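Local atomic coordinates of fibrillarin-like rRNA/tRNA 2'-O-methyltransferase (Methanocaldococcus jannaschii, PDB entry 1FBN), a protein that probably transfers methyl groups from S-adenosyl-L-methionine to ribose 2'-hydroxyls of rRNA and tRNA, at sites chosen by a guide RNA. Residues K7-E15 against I63-R74. Residues are numbered along the deposited sequence; the frame is centred on the assembly and turned at random.
Sequences KEIFENIYE and IIKGLKVMPIKR
F10 and I13, in and just after the turn of the β-hairpin formed by strands 5-9 and 13-17, pack on M70 and I63, so that the N-terminal antiparallel sheet rests on the segment leading from helix 58-64 into the Rossmann-like methyltransferase domain.

The apolar part centres on the F10 ring. M70 CB sits over one face in a CH-π contact, 3.7 Å from the centroid of the F10 ring, while I63 CG2 and L67 O meet the rim in the ring plane. A flat aromatic suits this place because its face accepts a methylene and its weakly positive C-H edge can turn to a carbonyl: F10 CZ lies 3.2 Å from L67 O. Deeper in, I13 CD1 touches selenomethionine M70 CE at 3.7 Å. A bend at chi2 leads the end of M70 past I13 to helix 87-95, where both side chains touch I95.

Polar contacts hold the other end. With CG anti to the backbone N (chi1 -176°) and the chain extended, E11 accepts a hydrogen bond from R74 N at OE2 (2.9 Å), almost straight at 174° and on the anti side, 28° out of the carboxylate plane. The same carboxylate lies against K73, OE2 by CB and OE1 by CD; K73 NZ, 4.3 Å from E11 OE1, is an opposite charge nearby but beyond a salt bridge. Were E11 replaced by an alanine, R74 N would probably lose this acceptor and the K73 methylenes their cover. The guanidinium of R74 turns instead to D97. Backbone oxygens are joined through one water, which donates to E11 O at 2.7 Å and to I72 O at 2.6 Å.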
# COMPACT_ATOMS: atom_id res chain seq x y z
N LYS A 7 14.39 -11.06 10.65
CA LYS A 7 13.29 -11.45 11.52
C LYS A 7 11.95 -10.92 11.05
O LYS A 7 11.86 -9.84 10.46
CB LYS A 7 13.54 -11.03 12.97
CG LYS A 7 13.34 -9.56 13.30
CD LYS A 7 13.00 -9.41 14.78
CE LYS A 7 12.75 -7.96 15.21
NZ LYS A 7 14.02 -7.23 15.46
N GLU A 8 10.91 -11.71 11.30
CA GLU A 8 9.57 -11.33 10.91
C GLU A 8 9.02 -10.21 11.78
O GLU A 8 9.17 -10.24 13.01
CB GLU A 8 8.64 -12.54 10.99
CG GLU A 8 7.19 -12.22 10.66
CD GLU A 8 6.30 -13.45 10.65
OE1 GLU A 8 6.74 -14.52 11.11
OE2 GLU A 8 5.15 -13.33 10.16
N ILE A 9 8.45 -9.20 11.13
CA ILE A 9 7.82 -8.08 11.81
C ILE A 9 6.38 -8.07 11.30
O ILE A 9 6.12 -8.62 10.22
CB ILE A 9 8.51 -6.73 11.52
CG1 ILE A 9 8.69 -6.51 10.02
CG2 ILE A 9 9.84 -6.65 12.26
CD1 ILE A 9 9.29 -5.17 9.66
N PHE A 10 5.46 -7.50 12.07
CA PHE A 10 4.04 -7.47 11.68
C PHE A 10 3.62 -8.90 11.34
O PHE A 10 3.75 -9.79 12.18
CB PHE A 10 3.83 -6.52 10.50
CG PHE A 10 4.21 -5.09 10.78
CD1 PHE A 10 3.56 -4.38 11.79
CD2 PHE A 10 5.20 -4.46 10.04
CE1 PHE A 10 3.91 -3.05 12.06
CE2 PHE A 10 5.55 -3.13 10.30
CZ PHE A 10 4.90 -2.42 11.31
N GLU A 11 3.13 -9.13 10.13
CA GLU A 11 2.77 -10.47 9.70
C GLU A 11 3.23 -10.69 8.26
O GLU A 11 2.75 -10.02 7.34
CB GLU A 11 1.26 -10.73 9.82
CG GLU A 11 0.89 -12.18 9.46
CD GLU A 11 -0.58 -12.51 9.68
OE1 GLU A 11 -1.05 -12.42 10.83
OE2 GLU A 11 -1.25 -12.88 8.69
N ASN A 12 4.18 -11.60 8.09
CA ASN A 12 4.74 -11.93 6.78
C ASN A 12 5.53 -10.78 6.13
O ASN A 12 5.54 -10.64 4.90
CB ASN A 12 3.64 -12.47 5.85
CG ASN A 12 4.19 -13.42 4.78
OD1 ASN A 12 3.51 -13.73 3.80
ND2 ASN A 12 5.42 -13.89 4.97
N ILE A 13 6.14 -9.95 6.96
CA ILE A 13 7.00 -8.85 6.51
C ILE A 13 8.31 -9.12 7.26
O ILE A 13 8.28 -9.62 8.38
CB ILE A 13 6.44 -7.45 6.88
CG1 ILE A 13 5.10 -7.22 6.18
CG2 ILE A 13 7.42 -6.36 6.43
CD1 ILE A 13 4.50 -5.88 6.45
N TYR A 14 9.44 -8.81 6.65
CA TYR A 14 10.72 -9.11 7.30
C TYR A 14 11.69 -7.96 7.45
O TYR A 14 11.90 -7.17 6.53
CB TYR A 14 11.39 -10.30 6.57
CG TYR A 14 10.47 -11.50 6.50
CD1 TYR A 14 9.55 -11.63 5.47
CD2 TYR A 14 10.43 -12.42 7.55
CE1 TYR A 14 8.59 -12.63 5.48
CE2 TYR A 14 9.47 -13.43 7.57
CZ TYR A 14 8.55 -13.53 6.53
OH TYR A 14 7.57 -14.49 6.56
N GLU A 15 12.27 -7.87 8.64
CA GLU A 15 13.27 -6.85 8.94
C GLU A 15 14.62 -7.45 8.59
O GLU A 15 14.94 -8.56 9.04
CB GLU A 15 13.25 -6.49 10.41
CG GLU A 15 14.26 -5.44 10.79
CD GLU A 15 14.26 -5.17 12.27
OE1 GLU A 15 14.91 -5.93 13.00
OE2 GLU A 15 13.60 -4.20 12.69
N ILE A 63 6.78 2.16 6.58
CA ILE A 63 7.28 1.18 7.54
C ILE A 63 8.67 1.59 8.04
O ILE A 63 8.91 1.59 9.24
CB ILE A 63 7.32 -0.25 6.93
CG1 ILE A 63 5.91 -0.73 6.61
CG2 ILE A 63 7.98 -1.22 7.89
CD1 ILE A 63 5.85 -2.04 5.86
N ILE A 64 9.55 1.98 7.12
CA ILE A 64 10.91 2.40 7.47
C ILE A 64 10.86 3.61 8.41
O ILE A 64 11.63 3.69 9.37
CB ILE A 64 11.76 2.75 6.21
CG1 ILE A 64 12.08 1.48 5.40
CG2 ILE A 64 13.06 3.45 6.59
CD1 ILE A 64 13.05 0.53 6.08
N LYS A 65 9.91 4.51 8.16
CA LYS A 65 9.75 5.72 8.97
C LYS A 65 8.93 5.56 10.26
O LYS A 65 8.56 6.56 10.88
CB LYS A 65 9.17 6.86 8.12
CG LYS A 65 10.13 7.40 7.05
CD LYS A 65 11.44 7.91 7.65
CE LYS A 65 11.22 8.97 8.73
NZ LYS A 65 10.42 10.15 8.27
N GLY A 66 8.61 4.32 10.63
CA GLY A 66 7.90 4.10 11.88
C GLY A 66 6.44 3.68 11.93
O GLY A 66 5.82 3.81 12.99
N LEU A 67 5.87 3.18 10.84
CA LEU A 67 4.48 2.73 10.84
C LEU A 67 4.33 1.64 11.91
O LEU A 67 5.13 0.71 11.96
CB LEU A 67 4.11 2.14 9.47
CG LEU A 67 2.67 1.66 9.29
CD1 LEU A 67 1.74 2.85 9.27
CD2 LEU A 67 2.53 0.88 8.00
N LYS A 68 3.33 1.79 12.78
CA LYS A 68 3.08 0.82 13.85
C LYS A 68 1.86 -0.06 13.59
O LYS A 68 1.76 -1.18 14.11
CB LYS A 68 2.94 1.52 15.21
CG LYS A 68 4.14 2.36 15.61
CD LYS A 68 5.41 1.53 15.70
CE LYS A 68 6.61 2.41 15.95
NZ LYS A 68 7.88 1.65 15.86
N VAL A 69 0.91 0.46 12.82
CA VAL A 69 -0.31 -0.27 12.50
C VAL A 69 -0.27 -0.73 11.04
O VAL A 69 -0.40 0.08 10.12
CB VAL A 69 -1.58 0.61 12.71
CG1 VAL A 69 -2.84 -0.23 12.51
CG2 VAL A 69 -1.57 1.24 14.09
N MSE A 70 -0.03 -2.03 10.84
CA MSE A 70 0.00 -2.61 9.50
C MSE A 70 -1.06 -3.70 9.47
O MSE A 70 -0.83 -4.83 9.92
CB MSE A 70 1.39 -3.18 9.18
CG MSE A 70 1.47 -3.93 7.86
SE MSE A 70 0.88 -2.97 6.45
CE MSE A 70 1.72 -3.83 5.14
N PRO A 71 -2.27 -3.36 8.99
CA PRO A 71 -3.42 -4.25 8.89
C PRO A 71 -3.40 -5.34 7.81
O PRO A 71 -4.18 -6.29 7.87
CB PRO A 71 -4.58 -3.27 8.68
CG PRO A 71 -3.95 -2.20 7.86
CD PRO A 71 -2.62 -1.99 8.55
N ILE A 72 -2.52 -5.21 6.82
CA ILE A 72 -2.44 -6.20 5.75
C ILE A 72 -1.81 -7.49 6.28
O ILE A 72 -0.64 -7.50 6.67
CB ILE A 72 -1.64 -5.67 4.54
CG1 ILE A 72 -2.35 -4.45 3.94
CG2 ILE A 72 -1.46 -6.77 3.48
CD1 ILE A 72 -1.60 -3.77 2.82
N LYS A 73 -2.60 -8.55 6.31
CA LYS A 73 -2.16 -9.86 6.80
C LYS A 73 -2.07 -10.87 5.65
O LYS A 73 -2.36 -10.53 4.50
CB LYS A 73 -3.14 -10.37 7.86
CG LYS A 73 -3.42 -9.41 9.00
CD LYS A 73 -2.22 -9.22 9.91
CE LYS A 73 -2.58 -8.39 11.14
NZ LYS A 73 -1.47 -8.35 12.13
N ARG A 74 -1.70 -12.11 5.96
CA ARG A 74 -1.56 -13.17 4.96
C ARG A 74 -2.85 -13.49 4.22
O ARG A 74 -2.83 -13.74 3.02
CB ARG A 74 -1.02 -14.46 5.58
CG ARG A 74 0.44 -14.40 5.99
CD ARG A 74 0.85 -15.67 6.71
NE ARG A 74 1.69 -16.55 5.90
CZ ARG A 74 1.26 -17.67 5.33
NH1 ARG A 74 0.00 -18.05 5.47
NH2 ARG A 74 2.10 -18.42 4.62
O HOH W 1 1.67 -7.58 7.91